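Local coordinates for protein putative LacI-family transcriptional regulator (Bacteroides fragilis, PDB 3GBV) that is a putative LacI-family transcriptional regulator whose periplasmic-binding-protein-like region, crystallised here, probably senses a small effector ligand that has not been identified, at residues V139-I144 with Y212-Y217; E155-G160 with I205-K210; L177-H180 with E186-R189; D193-H198 with S224-I229. All coordinates share one frame; numbering follows the deposited sequence.

Contact 1: V139-I144 with Y212-Y217; sequences VIFRKI and YIIGEY
Ile-214 lays its delta methyl over one face of the Phe-141 ring, CD1 lying 4.0 Å from the ring centroid and 30° off the ring normal, which meets the geometry of a CH-pi contact. The closest approach is off-centre, Phe-141 CD1 to Ile-214 CD1 at 3.5 Å. Two torsions explain the reach: chi1 of Ile-214 (-51°) directs both CG1 and CG2 to the ring, and chi2 (-69°) folds CD1 over the CD1 side of it. CG2 meets the far rim, 4.1 Å from Phe-141 CZ, on the same face. Two residues along the strand, on the same side, Lys-143 runs an extended chain that crosses Ile-213 at about a right angle. Ile-213 CD1 rests 4.0 Å from Lys-143 CD and 3.8 Å from Lys-143 NZ. The ammonium finds its polar partner outside the pair, in a salt bridge to Asp-187. A helix thus packs on one face of the mixed sheet of an alpha/beta lobe, helix 212-220 following strand 203-206, the neighbour of 137-144. No hydrogen bond joins the segments, so this junction relies on apolar contact, while the lysine carries its charge past isoleucine to a carboxylate.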
loop_
_atom_site.group_PDB
_atom_site.type_symbol
_atom_site.label_atom_id
_atom_site.label_comp_id
_atom_site.label_asym_id
_atom_site.label_seq_id
_atom_site.Cartn_x
_atom_site.Cartn_y
_atom_site.Cartn_z
ATOM N N VAL A 139 -22.624 -10.922 -3.197
ATOM C CA VAL A 139 -22.342 -12.314 -2.906
ATOM C C VAL A 139 -20.909 -12.573 -2.496
ATOM O O VAL A 139 -19.978 -11.954 -3.007
ATOM C CB VAL A 139 -22.683 -13.212 -4.116
ATOM C CG1 VAL A 139 -21.888 -12.765 -5.334
ATOM C CG2 VAL A 139 -22.395 -14.673 -3.782
ATOM N N ILE A 140 -20.753 -13.488 -1.551
ATOM C CA ILE A 140 -19.447 -13.904 -1.073
ATOM C C ILE A 140 -19.135 -15.204 -1.803
ATOM O O ILE A 140 -19.961 -16.118 -1.816
ATOM C CB ILE A 140 -19.460 -14.221 0.434
ATOM C CG1 ILE A 140 -19.771 -12.961 1.240
ATOM C CG2 ILE A 140 -18.120 -14.832 0.833
ATOM C CD1 ILE A 140 -20.018 -13.225 2.697
ATOM N N PHE A 141 -17.954 -15.284 -2.407
ATOM C CA PHE A 141 -17.532 -16.484 -3.115
ATOM C C PHE A 141 -16.541 -17.257 -2.250
ATOM O O PHE A 141 -15.569 -16.684 -1.734
ATOM C CB PHE A 141 -16.850 -16.117 -4.435
ATOM C CG PHE A 141 -17.776 -15.539 -5.462
ATOM C CD1 PHE A 141 -18.642 -16.364 -6.184
ATOM C CD2 PHE A 141 -17.789 -14.169 -5.710
ATOM C CE1 PHE A 141 -19.511 -15.830 -7.141
ATOM C CE2 PHE A 141 -18.651 -13.625 -6.663
ATOM C CZ PHE A 141 -19.513 -14.456 -7.379
ATOM N N ARG A 142 -16.784 -18.555 -2.095
ATOM C CA ARG A 142 -15.898 -19.404 -1.316
ATOM C C ARG A 142 -15.549 -20.636 -2.110
ATOM O O ARG A 142 -16.172 -20.940 -3.130
ATOM C CB ARG A 142 -16.549 -19.894 -0.021
ATOM C CG ARG A 142 -17.048 -18.841 0.927
ATOM C CD ARG A 142 -17.312 -19.486 2.281
ATOM N NE ARG A 142 -18.154 -18.659 3.132
ATOM C CZ ARG A 142 -19.479 -18.738 3.161
ATOM N NH1 ARG A 142 -20.110 -19.618 2.392
ATOM N NH2 ARG A 142 -20.178 -17.928 3.945
ATOM N N LYS A 143 -14.540 -21.343 -1.624
ATOM C CA LYS A 143 -14.134 -22.590 -2.230
ATOM C C LYS A 143 -13.695 -23.524 -1.115
ATOM O O LYS A 143 -12.599 -23.396 -0.561
ATOM C CB LYS A 143 -13.012 -22.402 -3.238
ATOM C CG LYS A 143 -13.101 -23.483 -4.287
ATOM C CD LYS A 143 -11.917 -23.566 -5.213
ATOM C CE LYS A 143 -12.147 -24.725 -6.164
ATOM N NZ LYS A 143 -11.218 -24.731 -7.315
ATOM N N ILE A 144 -14.569 -24.476 -0.810
ATOM C CA ILE A 144 -14.344 -25.420 0.269
ATOM C C ILE A 144 -13.857 -26.807 -0.125
ATOM O O ILE A 144 -14.088 -27.281 -1.239
ATOM C CB ILE A 144 -15.629 -25.582 1.088
ATOM C CG1 ILE A 144 -16.718 -26.215 0.221
ATOM C CG2 ILE A 144 -16.107 -24.220 1.573
ATOM C CD1 ILE A 144 -18.005 -26.477 0.954
ATOM N N TYR A 212 -9.243 -15.212 -9.113
ATOM C CA TYR A 212 -9.110 -15.365 -10.556
ATOM C C TYR A 212 -10.061 -16.424 -11.118
ATOM O O TYR A 212 -10.413 -16.385 -12.301
ATOM C CB TYR A 212 -7.661 -15.719 -10.923
ATOM C CG TYR A 212 -7.195 -17.071 -10.424
ATOM C CD1 TYR A 212 -7.582 -18.244 -11.071
ATOM C CD2 TYR A 212 -6.374 -17.179 -9.303
ATOM C CE1 TYR A 212 -7.167 -19.490 -10.619
ATOM C CE2 TYR A 212 -5.951 -18.431 -8.838
ATOM C CZ TYR A 212 -6.356 -19.579 -9.506
ATOM O OH TYR A 212 -5.952 -20.818 -9.068
ATOM N N ILE A 213 -10.463 -17.373 -10.276
ATOM C CA ILE A 213 -11.378 -18.430 -10.706
ATOM C C ILE A 213 -12.686 -17.777 -11.151
ATOM O O ILE A 213 -13.267 -18.144 -12.170
ATOM C CB ILE A 213 -11.676 -19.427 -9.552
ATOM C CG1 ILE A 213 -10.420 -20.222 -9.214
ATOM C CG2 ILE A 213 -12.791 -20.380 -9.948
ATOM C CD1 ILE A 213 -10.540 -21.022 -7.940
ATOM N N ILE A 214 -13.135 -16.798 -10.375
ATOM C CA ILE A 214 -14.367 -16.090 -10.676
ATOM C C ILE A 214 -14.098 -15.074 -11.775
ATOM O O ILE A 214 -14.929 -14.859 -12.657
ATOM C CB ILE A 214 -14.893 -15.324 -9.452
ATOM C CG1 ILE A 214 -14.970 -16.247 -8.226
ATOM C CG2 ILE A 214 -16.252 -14.721 -9.779
ATOM C CD1 ILE A 214 -16.036 -17.307 -8.321
ATOM N N GLY A 215 -12.934 -14.441 -11.707
ATOM C CA GLY A 215 -12.582 -13.449 -12.701
ATOM C C GLY A 215 -12.433 -14.022 -14.100
ATOM O O GLY A 215 -12.931 -13.446 -15.069
ATOM N N GLU A 216 -11.734 -15.147 -14.211
ATOM C CA GLU A 216 -11.524 -15.787 -15.500
ATOM C C GLU A 216 -12.831 -16.374 -16.006
ATOM O O GLU A 216 -13.028 -16.506 -17.213
ATOM C CB GLU A 216 -10.450 -16.869 -15.385
ATOM C CG GLU A 216 -9.087 -16.311 -15.003
ATOM C CD GLU A 216 -8.040 -17.386 -14.810
ATOM O OE1 GLU A 216 -6.872 -17.032 -14.537
ATOM O OE2 GLU A 216 -8.383 -18.583 -14.927
ATOM N N TYR A 217 -13.726 -16.724 -15.089
ATOM C CA TYR A 217 -15.023 -17.253 -15.495
ATOM C C TYR A 217 -15.775 -16.149 -16.235
ATOM O O TYR A 217 -16.339 -16.379 -17.306
ATOM C CB TYR A 217 -15.846 -17.689 -14.283
ATOM C CG TYR A 217 -17.302 -17.932 -14.614
ATOM C CD1 TYR A 217 -17.714 -19.116 -15.237
ATOM C CD2 TYR A 217 -18.266 -16.967 -14.330
ATOM C CE1 TYR A 217 -19.056 -19.328 -15.571
ATOM C CE2 TYR A 217 -19.604 -17.168 -14.660
ATOM C CZ TYR A 217 -19.991 -18.350 -15.280
ATOM O OH TYR A 217 -21.308 -18.547 -15.613
#

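Contact 2: E155-G160 with I205-K210; sequences ESREIG and ITFNSK
Arg-157 and Glu-158, consecutive on helix 152-168, both pack against the ring of Phe-207, in the segment that leads on from strand 203-206. The helix backbone lies over one face of the ring: Glu-158 N stands 4.3 Å above the plane, over its centre. On the two sides of that point the side chains take different parts of the rim, Arg-157 CB at 3.8 Å from Phe-207 CD1 and Glu-158 CG at 3.8 Å from Phe-207 CE2. Arg-157 then extends from CG to NE and brings NH1 to Phe-207 O at 2.9 Å; the oxygen lies in the guanidinium plane, but the N-H...O angle of 124° makes this a weak hydrogen bond. Further out, Gln-153 accepts from Arg-157 NE and helps fix the guanidinium, while Glu-158, with CG anti to its backbone N (chi1 -158°), directs its carboxylate to salt bridges with Arg-162 and Arg-142. Beyond Phe-207 an Asx turn shapes the chain, Asn-208 OD1 accepting from Lys-210 N at 2.9 Å. This buried contact sits at a strand-to-loop exit of the alpha/beta lobe: helix 152-168 lies over the Phe-207 ring, and Tyr-231 of the neighbouring strand 227-231 touches both Arg-157 and Phe-207.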
loop_
_atom_site.group_PDB
_atom_site.type_symbol
_atom_site.label_atom_id
_atom_site.label_comp_id
_atom_site.label_asym_id
_atom_site.label_seq_id
_atom_site.Cartn_x
_atom_site.Cartn_y
_atom_site.Cartn_z
ATOM N N GLU A 155 -12.234 -17.055 7.573
ATOM C CA GLU A 155 -13.470 -17.066 8.346
ATOM C C GLU A 155 -13.635 -15.752 9.098
ATOM O O GLU A 155 -14.684 -15.114 9.058
ATOM C CB GLU A 155 -13.451 -18.217 9.353
ATOM C CG GLU A 155 -14.748 -18.394 10.131
ATOM C CD GLU A 155 -14.527 -18.988 11.520
ATOM O OE1 GLU A 155 -13.721 -19.938 11.639
ATOM O OE2 GLU A 155 -15.162 -18.509 12.490
ATOM N N SER A 156 -12.577 -15.351 9.784
ATOM C CA SER A 156 -12.581 -14.132 10.563
ATOM C C SER A 156 -12.822 -12.892 9.684
ATOM O O SER A 156 -13.551 -11.970 10.077
ATOM C CB SER A 156 -11.247 -14.031 11.298
ATOM O OG SER A 156 -11.394 -13.366 12.526
ATOM N N ARG A 157 -12.203 -12.867 8.504
ATOM C CA ARG A 157 -12.379 -11.751 7.575
ATOM C C ARG A 157 -13.859 -11.609 7.271
ATOM O O ARG A 157 -14.388 -10.502 7.195
ATOM C CB ARG A 157 -11.631 -12.001 6.253
ATOM C CG ARG A 157 -10.149 -11.669 6.278
ATOM C CD ARG A 157 -9.464 -12.140 5.000
ATOM N NE ARG A 157 -8.019 -11.919 5.034
ATOM C CZ ARG A 157 -7.178 -12.389 4.119
ATOM N NH1 ARG A 157 -7.649 -13.109 3.107
ATOM N NH2 ARG A 157 -5.879 -12.129 4.206
ATOM N N GLU A 158 -14.519 -12.749 7.108
ATOM C CA GLU A 158 -15.936 -12.777 6.797
ATOM C C GLU A 158 -16.766 -12.177 7.929
ATOM O O GLU A 158 -17.756 -11.486 7.691
ATOM C CB GLU A 158 -16.381 -14.216 6.512
ATOM C CG GLU A 158 -17.643 -14.275 5.693
ATOM C CD GLU A 158 -18.040 -15.688 5.329
ATOM O OE1 GLU A 158 -17.231 -16.401 4.694
ATOM O OE2 GLU A 158 -19.173 -16.079 5.679
ATOM N N ILE A 159 -16.354 -12.434 9.164
ATOM C CA ILE A 159 -17.056 -11.896 10.323
ATOM C C ILE A 159 -16.960 -10.364 10.372
ATOM O O ILE A 159 -17.931 -9.680 10.714
ATOM C CB ILE A 159 -16.489 -12.496 11.639
ATOM C CG1 ILE A 159 -16.875 -13.975 11.736
ATOM C CG2 ILE A 159 -17.031 -11.747 12.845
ATOM C CD1 ILE A 159 -16.255 -14.689 12.927
ATOM N N GLY A 160 -15.793 -9.829 10.034
ATOM C CA GLY A 160 -15.623 -8.386 10.048
ATOM C C GLY A 160 -16.417 -7.769 8.914
ATOM O O GLY A 160 -16.931 -6.648 9.012
ATOM N N ILE A 205 -17.431 -10.732 -3.736
ATOM C CA ILE A 205 -16.156 -10.721 -3.037
ATOM C C ILE A 205 -15.782 -12.123 -2.569
ATOM O O ILE A 205 -16.657 -12.948 -2.313
ATOM C CB ILE A 205 -16.229 -9.781 -1.794
ATOM C CG1 ILE A 205 -14.894 -9.761 -1.048
ATOM C CG2 ILE A 205 -17.336 -10.254 -0.839
ATOM C CD1 ILE A 205 -14.847 -8.716 0.053
ATOM N N THR A 206 -14.480 -12.389 -2.488
ATOM C CA THR A 206 -13.968 -13.660 -1.996
ATOM C C THR A 206 -12.862 -13.349 -0.980
ATOM O O THR A 206 -12.180 -12.326 -1.091
ATOM C CB THR A 206 -13.379 -14.537 -3.125
ATOM O OG1 THR A 206 -13.083 -15.836 -2.594
ATOM C CG2 THR A 206 -12.094 -13.938 -3.675
ATOM N N PHE A 207 -12.676 -14.222 0.003
ATOM C CA PHE A 207 -11.651 -13.991 1.019
ATOM C C PHE A 207 -10.464 -14.919 0.890
ATOM O O PHE A 207 -9.525 -14.838 1.675
ATOM C CB PHE A 207 -12.261 -14.093 2.420
ATOM C CG PHE A 207 -13.325 -13.082 2.668
ATOM C CD1 PHE A 207 -13.007 -11.732 2.755
ATOM C CD2 PHE A 207 -14.659 -13.466 2.743
ATOM C CE1 PHE A 207 -14.010 -10.774 2.907
ATOM C CE2 PHE A 207 -15.666 -12.522 2.894
ATOM C CZ PHE A 207 -15.346 -11.171 2.977
ATOM N N ASN A 208 -10.511 -15.819 -0.085
ATOM C CA ASN A 208 -9.378 -16.700 -0.299
ATOM C C ASN A 208 -8.577 -15.954 -1.353
ATOM O O ASN A 208 -8.976 -14.862 -1.749
ATOM C CB ASN A 208 -9.820 -18.098 -0.766
ATOM C CG ASN A 208 -10.708 -18.070 -1.998
ATOM O OD1 ASN A 208 -10.298 -17.629 -3.074
ATOM N ND2 ASN A 208 -11.935 -18.564 -1.846
ATOM N N SER A 209 -7.461 -16.506 -1.813
ATOM C CA SER A 209 -6.651 -15.782 -2.788
ATOM C C SER A 209 -6.798 -16.224 -4.240
ATOM O O SER A 209 -5.980 -15.855 -5.082
ATOM C CB SER A 209 -5.180 -15.859 -2.383
ATOM O OG SER A 209 -4.765 -17.203 -2.225
ATOM N N LYS A 210 -7.841 -16.995 -4.526
ATOM C CA LYS A 210 -8.085 -17.518 -5.868
ATOM C C LYS A 210 -9.258 -16.808 -6.544
ATOM O O LYS A 210 -10.098 -17.458 -7.169
ATOM C CB LYS A 210 -8.403 -19.015 -5.789
ATOM C CG LYS A 210 -7.548 -19.803 -4.805
ATOM C CD LYS A 210 -6.167 -20.111 -5.357
ATOM C CE LYS A 210 -6.171 -21.394 -6.181
ATOM N NZ LYS A 210 -6.473 -22.600 -5.347
#

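Contact 3: L177-H180 with E186-R189; sequences LNLH and EDSR
A short-range, partly buried contact with a water at its polar side joins the end of strand 173-180, an edge strand of the mixed sheet, to the first turn of helix 187-197, across a loop of five residues. Leu-179 and Asp-187 carry it, their CA atoms 5.8 Å apart and their side chains crossing at about a right angle. The leucine touches with three carbons: CB lies 3.6 Å from Asp-187 OD2, CD1 is 4.1 Å from Asp-187 CG, and CD2 reaches the helix backbone at Asp-187 O, 3.9 Å away. With CG anti to the carbonyl carbon (chi1 -73°), the aspartate swings its carboxylate back toward the strand, although its CB starts out pointing neither to nor from it. No direct hydrogen bond spans the segments. Instead one water accepts from His-180 N at 2.9 Å and donates to Asp-187 OD2 at 2.8 Å, linking the last strand residue to the helix. With OD1 engaged by Lys-143, the two oxygens have separate partners and the group's rotation is probably well defined. Met-190 and Leu-191, farther along the helix, extend the apolar cover of Leu-179. A strand leading through a loop into a helix laid against the same sheet is the beta-alpha half of a beta-alpha-beta crossover, here continuing to strand 203-206, as in the alpha/beta lobes of periplasmic binding proteins.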
loop_
_atom_site.group_PDB
_atom_site.type_symbol
_atom_site.label_atom_id
_atom_site.label_comp_id
_atom_site.label_asym_id
_atom_site.label_seq_id
_atom_site.Cartn_x
_atom_site.Cartn_y
_atom_site.Cartn_z
ATOM N N LEU A 177 -21.931 -18.446 -2.385
ATOM C CA LEU A 177 -21.771 -19.464 -3.406
ATOM C C LEU A 177 -20.544 -20.261 -3.027
ATOM O O LEU A 177 -19.435 -19.726 -2.991
ATOM C CB LEU A 177 -21.570 -18.848 -4.791
ATOM C CG LEU A 177 -21.282 -19.905 -5.864
ATOM C CD1 LEU A 177 -22.490 -20.818 -6.031
ATOM C CD2 LEU A 177 -20.949 -19.233 -7.176
ATOM N N ASN A 178 -20.743 -21.539 -2.731
ATOM C CA ASN A 178 -19.638 -22.395 -2.348
ATOM C C ASN A 178 -19.211 -23.296 -3.482
ATOM O O ASN A 178 -20.001 -24.095 -3.984
ATOM C CB ASN A 178 -20.015 -23.261 -1.144
ATOM C CG ASN A 178 -20.286 -22.445 0.091
ATOM O OD1 ASN A 178 -19.401 -21.764 0.597
ATOM N ND2 ASN A 178 -21.512 -22.502 0.580
ATOM N N LEU A 179 -17.958 -23.150 -3.895
ATOM C CA LEU A 179 -17.401 -23.991 -4.937
ATOM C C LEU A 179 -16.761 -25.150 -4.174
ATOM O O LEU A 179 -16.452 -25.021 -2.988
ATOM C CB LEU A 179 -16.344 -23.220 -5.733
ATOM C CG LEU A 179 -16.818 -21.911 -6.381
ATOM C CD1 LEU A 179 -15.630 -21.182 -7.001
ATOM C CD2 LEU A 179 -17.884 -22.202 -7.431
ATOM N N HIS A 180 -16.570 -26.286 -4.827
ATOM C CA HIS A 180 -15.969 -27.418 -4.136
ATOM C C HIS A 180 -14.684 -27.909 -4.777
ATOM O O HIS A 180 -14.624 -28.106 -5.986
ATOM C CB HIS A 180 -16.974 -28.563 -4.056
ATOM C CG HIS A 180 -18.207 -28.223 -3.280
ATOM N ND1 HIS A 180 -19.190 -27.392 -3.774
ATOM C CD2 HIS A 180 -18.609 -28.587 -2.042
ATOM C CE1 HIS A 180 -20.146 -27.261 -2.872
ATOM N NE2 HIS A 180 -19.817 -27.976 -1.813
ATOM N N GLU A 186 -18.186 -28.993 -11.239
ATOM C CA GLU A 186 -17.144 -28.088 -11.685
ATOM C C GLU A 186 -17.451 -26.649 -11.367
ATOM O O GLU A 186 -18.602 -26.223 -11.409
ATOM C CB GLU A 186 -16.863 -28.280 -13.179
ATOM C CG GLU A 186 -16.155 -29.602 -13.475
ATOM C CD GLU A 186 -14.826 -29.738 -12.732
ATOM O OE1 GLU A 186 -14.688 -29.173 -11.621
ATOM O OE2 GLU A 186 -13.919 -30.423 -13.251
ATOM N N ASP A 187 -16.399 -25.911 -11.032
ATOM C CA ASP A 187 -16.520 -24.512 -10.672
ATOM C C ASP A 187 -17.394 -23.712 -11.617
ATOM O O ASP A 187 -18.295 -23.000 -11.177
ATOM C CB ASP A 187 -15.132 -23.874 -10.571
ATOM C CG ASP A 187 -14.386 -24.314 -9.331
ATOM O OD1 ASP A 187 -13.224 -23.900 -9.147
ATOM O OD2 ASP A 187 -14.970 -25.078 -8.536
ATOM N N SER A 188 -17.148 -23.834 -12.915
ATOM C CA SER A 188 -17.937 -23.087 -13.882
ATOM C C SER A 188 -19.420 -23.464 -13.863
ATOM O O SER A 188 -20.284 -22.621 -14.118
ATOM C CB SER A 188 -17.362 -23.266 -15.291
ATOM O OG SER A 188 -17.419 -24.617 -15.705
ATOM N N ARG A 189 -19.727 -24.722 -13.557
ATOM C CA ARG A 189 -21.129 -25.136 -13.516
ATOM C C ARG A 189 -21.817 -24.513 -12.295
ATOM O O ARG A 189 -22.985 -24.131 -12.360
ATOM C CB ARG A 189 -21.248 -26.664 -13.494
ATOM C CG ARG A 189 -22.591 -27.170 -14.024
ATOM C CD ARG A 189 -22.582 -28.678 -14.271
ATOM N NE ARG A 189 -22.603 -29.444 -13.027
ATOM C CZ ARG A 189 -22.410 -30.759 -12.950
ATOM N NH1 ARG A 189 -22.175 -31.464 -14.052
ATOM N NH2 ARG A 189 -22.456 -31.369 -11.771
HETATM O O HOH W 1 -17.255 -26.473 -7.674
#

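Contact 4: D193-H198 with S224-I229; sequences DFFREH and SDFSLI
Phe-195 meets Phe-226 where the C-terminal part of helix 187-197 packs beside the entry to strand 227-231 on the mixed sheet. Along the helix, Asp-193 comes first and turns to its own segment, forming a salt bridge from OD1 to Arg-196 NH1 at 2.8 Å. Phe-194 follows; its CB is directed toward 224-229, and its CD2 lies 3.8 Å above one face of the Phe-195 ring, toward the rim. Phe-195 makes the contact itself. Its CG is anti to the carbonyl carbon (chi1 -78°), and this sends the CE2-CZ edge into the face of Phe-226. The ring centroids are 5.0 Å apart and the planes stand at 79°, a T-shaped (edge-to-face) pair. Phe-195 CE2 sits 3.5 Å above the Phe-226 plane, displaced from the centre, and lies 3.6 Å from Phe-226 CE1. Phe-226 presents its face with CG anti to its backbone N (chi1 -164°), while Leu-228 CD1 meets the edge of the same ring. Val-201 and Leu-218 touch both phenylalanines, and Val-139 of strand 137-144 also touches Phe-226. With no hydrogen bond between the segments, the helix end is held to segment 224-229 through aromatic hydrogens directed at a pi face, supported by dispersion among buried rings.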
loop_
_atom_site.group_PDB
_atom_site.type_symbol
_atom_site.label_atom_id
_atom_site.label_comp_id
_atom_site.label_asym_id
_atom_site.label_seq_id
_atom_site.Cartn_x
_atom_site.Cartn_y
_atom_site.Cartn_z
ATOM N N ASP A 193 -25.237 -21.859 -12.647
ATOM C CA ASP A 193 -26.478 -21.965 -11.895
ATOM C C ASP A 193 -26.708 -20.721 -11.047
ATOM O O ASP A 193 -27.805 -20.169 -11.041
ATOM C CB ASP A 193 -26.474 -23.220 -11.006
ATOM C CG ASP A 193 -26.541 -24.517 -11.818
ATOM O OD1 ASP A 193 -27.349 -24.583 -12.771
ATOM O OD2 ASP A 193 -25.800 -25.475 -11.504
ATOM N N PHE A 194 -25.669 -20.263 -10.351
ATOM C CA PHE A 194 -25.791 -19.080 -9.503
ATOM C C PHE A 194 -26.225 -17.842 -10.276
ATOM O O PHE A 194 -27.193 -17.181 -9.908
ATOM C CB PHE A 194 -24.464 -18.778 -8.789
ATOM C CG PHE A 194 -24.478 -17.481 -8.020
ATOM C CD1 PHE A 194 -25.093 -17.404 -6.776
ATOM C CD2 PHE A 194 -23.936 -16.321 -8.572
ATOM C CE1 PHE A 194 -25.177 -16.189 -6.094
ATOM C CE2 PHE A 194 -24.014 -15.101 -7.900
ATOM C CZ PHE A 194 -24.636 -15.033 -6.659
ATOM N N PHE A 195 -25.505 -17.522 -11.344
ATOM C CA PHE A 195 -25.836 -16.340 -12.126
ATOM C C PHE A 195 -27.166 -16.492 -12.845
ATOM O O PHE A 195 -27.796 -15.501 -13.219
ATOM C CB PHE A 195 -24.714 -16.038 -13.114
ATOM C CG PHE A 195 -23.532 -15.363 -12.484
ATOM C CD1 PHE A 195 -22.256 -15.900 -12.606
ATOM C CD2 PHE A 195 -23.698 -14.185 -11.759
ATOM C CE1 PHE A 195 -21.159 -15.275 -12.012
ATOM C CE2 PHE A 195 -22.606 -13.551 -11.161
ATOM C CZ PHE A 195 -21.335 -14.098 -11.291
ATOM N N ARG A 196 -27.593 -17.739 -13.023
ATOM C CA ARG A 196 -28.863 -18.027 -13.674
ATOM C C ARG A 196 -29.977 -17.719 -12.690
ATOM O O ARG A 196 -30.927 -17.003 -13.007
ATOM C CB ARG A 196 -28.930 -19.500 -14.071
ATOM C CG ARG A 196 -30.300 -19.960 -14.542
ATOM C CD ARG A 196 -30.244 -21.395 -15.030
ATOM N NE ARG A 196 -29.278 -21.545 -16.114
ATOM C CZ ARG A 196 -28.201 -22.323 -16.061
ATOM N NH1 ARG A 196 -27.945 -23.038 -14.971
ATOM N NH2 ARG A 196 -27.371 -22.374 -17.095
ATOM N N GLU A 197 -29.838 -18.259 -11.485
ATOM C CA GLU A 197 -30.818 -18.061 -10.429
ATOM C C GLU A 197 -30.719 -16.656 -9.826
ATOM O O GLU A 197 -31.656 -16.168 -9.190
ATOM C CB GLU A 197 -30.626 -19.130 -9.346
ATOM C CG GLU A 197 -31.780 -19.230 -8.365
ATOM C CD GLU A 197 -33.131 -19.095 -9.050
ATOM O OE1 GLU A 197 -33.392 -19.826 -10.035
ATOM O OE2 GLU A 197 -33.935 -18.247 -8.599
ATOM N N HIS A 198 -29.583 -16.002 -10.035
ATOM C CA HIS A 198 -29.379 -14.655 -9.508
ATOM C C HIS A 198 -28.839 -13.738 -10.594
ATOM O O HIS A 198 -27.738 -13.209 -10.471
ATOM C CB HIS A 198 -28.403 -14.705 -8.335
ATOM C CG HIS A 198 -28.876 -15.553 -7.197
ATOM N ND1 HIS A 198 -29.900 -15.165 -6.357
ATOM C CD2 HIS A 198 -28.486 -16.779 -6.777
ATOM C CE1 HIS A 198 -30.119 -16.119 -5.470
ATOM N NE2 HIS A 198 -29.275 -17.108 -5.702
ATOM N N SER A 224 -19.584 -8.641 -18.405
ATOM C CA SER A 224 -18.951 -7.424 -17.913
ATOM C C SER A 224 -19.853 -6.635 -16.973
ATOM O O SER A 224 -19.541 -5.497 -16.609
ATOM C CB SER A 224 -18.553 -6.532 -19.088
ATOM O OG SER A 224 -19.702 -6.003 -19.723
ATOM N N ASP A 225 -20.970 -7.239 -16.579
ATOM C CA ASP A 225 -21.911 -6.580 -15.687
ATOM C C ASP A 225 -21.776 -7.111 -14.257
ATOM O O ASP A 225 -22.764 -7.250 -13.531
ATOM C CB ASP A 225 -23.338 -6.785 -16.197
ATOM C CG ASP A 225 -24.326 -5.868 -15.520
ATOM O OD1 ASP A 225 -24.185 -4.633 -15.665
ATOM O OD2 ASP A 225 -25.238 -6.377 -14.835
ATOM N N PHE A 226 -20.540 -7.397 -13.862
ATOM C CA PHE A 226 -20.250 -7.918 -12.532
ATOM C C PHE A 226 -18.779 -7.647 -12.211
ATOM O O PHE A 226 -17.906 -7.875 -13.053
ATOM C CB PHE A 226 -20.499 -9.426 -12.495
ATOM C CG PHE A 226 -20.594 -9.998 -11.108
ATOM C CD1 PHE A 226 -21.821 -10.088 -10.466
ATOM C CD2 PHE A 226 -19.456 -10.450 -10.442
ATOM C CE1 PHE A 226 -21.918 -10.622 -9.175
ATOM C CE2 PHE A 226 -19.543 -10.988 -9.145
ATOM C CZ PHE A 226 -20.775 -11.072 -8.518
ATOM N N SER A 227 -18.512 -7.165 -10.997
ATOM C CA SER A 227 -17.147 -6.873 -10.567
ATOM C C SER A 227 -16.805 -7.529 -9.221
ATOM O O SER A 227 -17.627 -7.555 -8.299
ATOM C CB SER A 227 -16.940 -5.363 -10.465
ATOM O OG SER A 227 -17.791 -4.801 -9.483
ATOM N N LEU A 228 -15.588 -8.060 -9.126
ATOM C CA LEU A 228 -15.127 -8.713 -7.910
ATOM C C LEU A 228 -14.141 -7.881 -7.106
ATOM O O LEU A 228 -13.520 -6.941 -7.605
ATOM C CB LEU A 228 -14.389 -10.026 -8.212
ATOM C CG LEU A 228 -14.928 -11.337 -8.790
ATOM C CD1 LEU A 228 -16.355 -11.567 -8.329
ATOM C CD2 LEU A 228 -14.830 -11.302 -10.289
ATOM N N ILE A 229 -14.005 -8.273 -5.846
ATOM C CA ILE A 229 -13.029 -7.708 -4.939
ATOM C C ILE A 229 -12.341 -8.987 -4.480
ATOM O O ILE A 229 -12.995 -9.939 -4.063
ATOM C CB ILE A 229 -13.659 -6.986 -3.740
ATOM C CG1 ILE A 229 -14.126 -5.598 -4.173
ATOM C CG2 ILE A 229 -12.627 -6.863 -2.593
ATOM C CD1 ILE A 229 -14.494 -4.695 -3.014
#

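From the N terminus, the chain first enters these contacts at strand 137-144. Helix 152-168 and strand 173-180 come next, and contact 3 closes the earliest loop, at the start of helix 187-197. Segment 205-210, which starts in strand 203-206, closes contact 2 around contact 3. Helix 212-220 then closes contact 1, which encloses both. Contact 4 opens within contacts 1 and 2 and ends beyond them, at 224-229, so it crosses each. All four reach one mixed sheet. Contacts 1, 3 and 4 share a packed region, where Tyr-217 touches Phe-195 and Leu-177 touches Phe-194; contact 2 joins contact 1 through strand pairing, with a probable hydrogen bond from Phe-141 N to Ile-205 O.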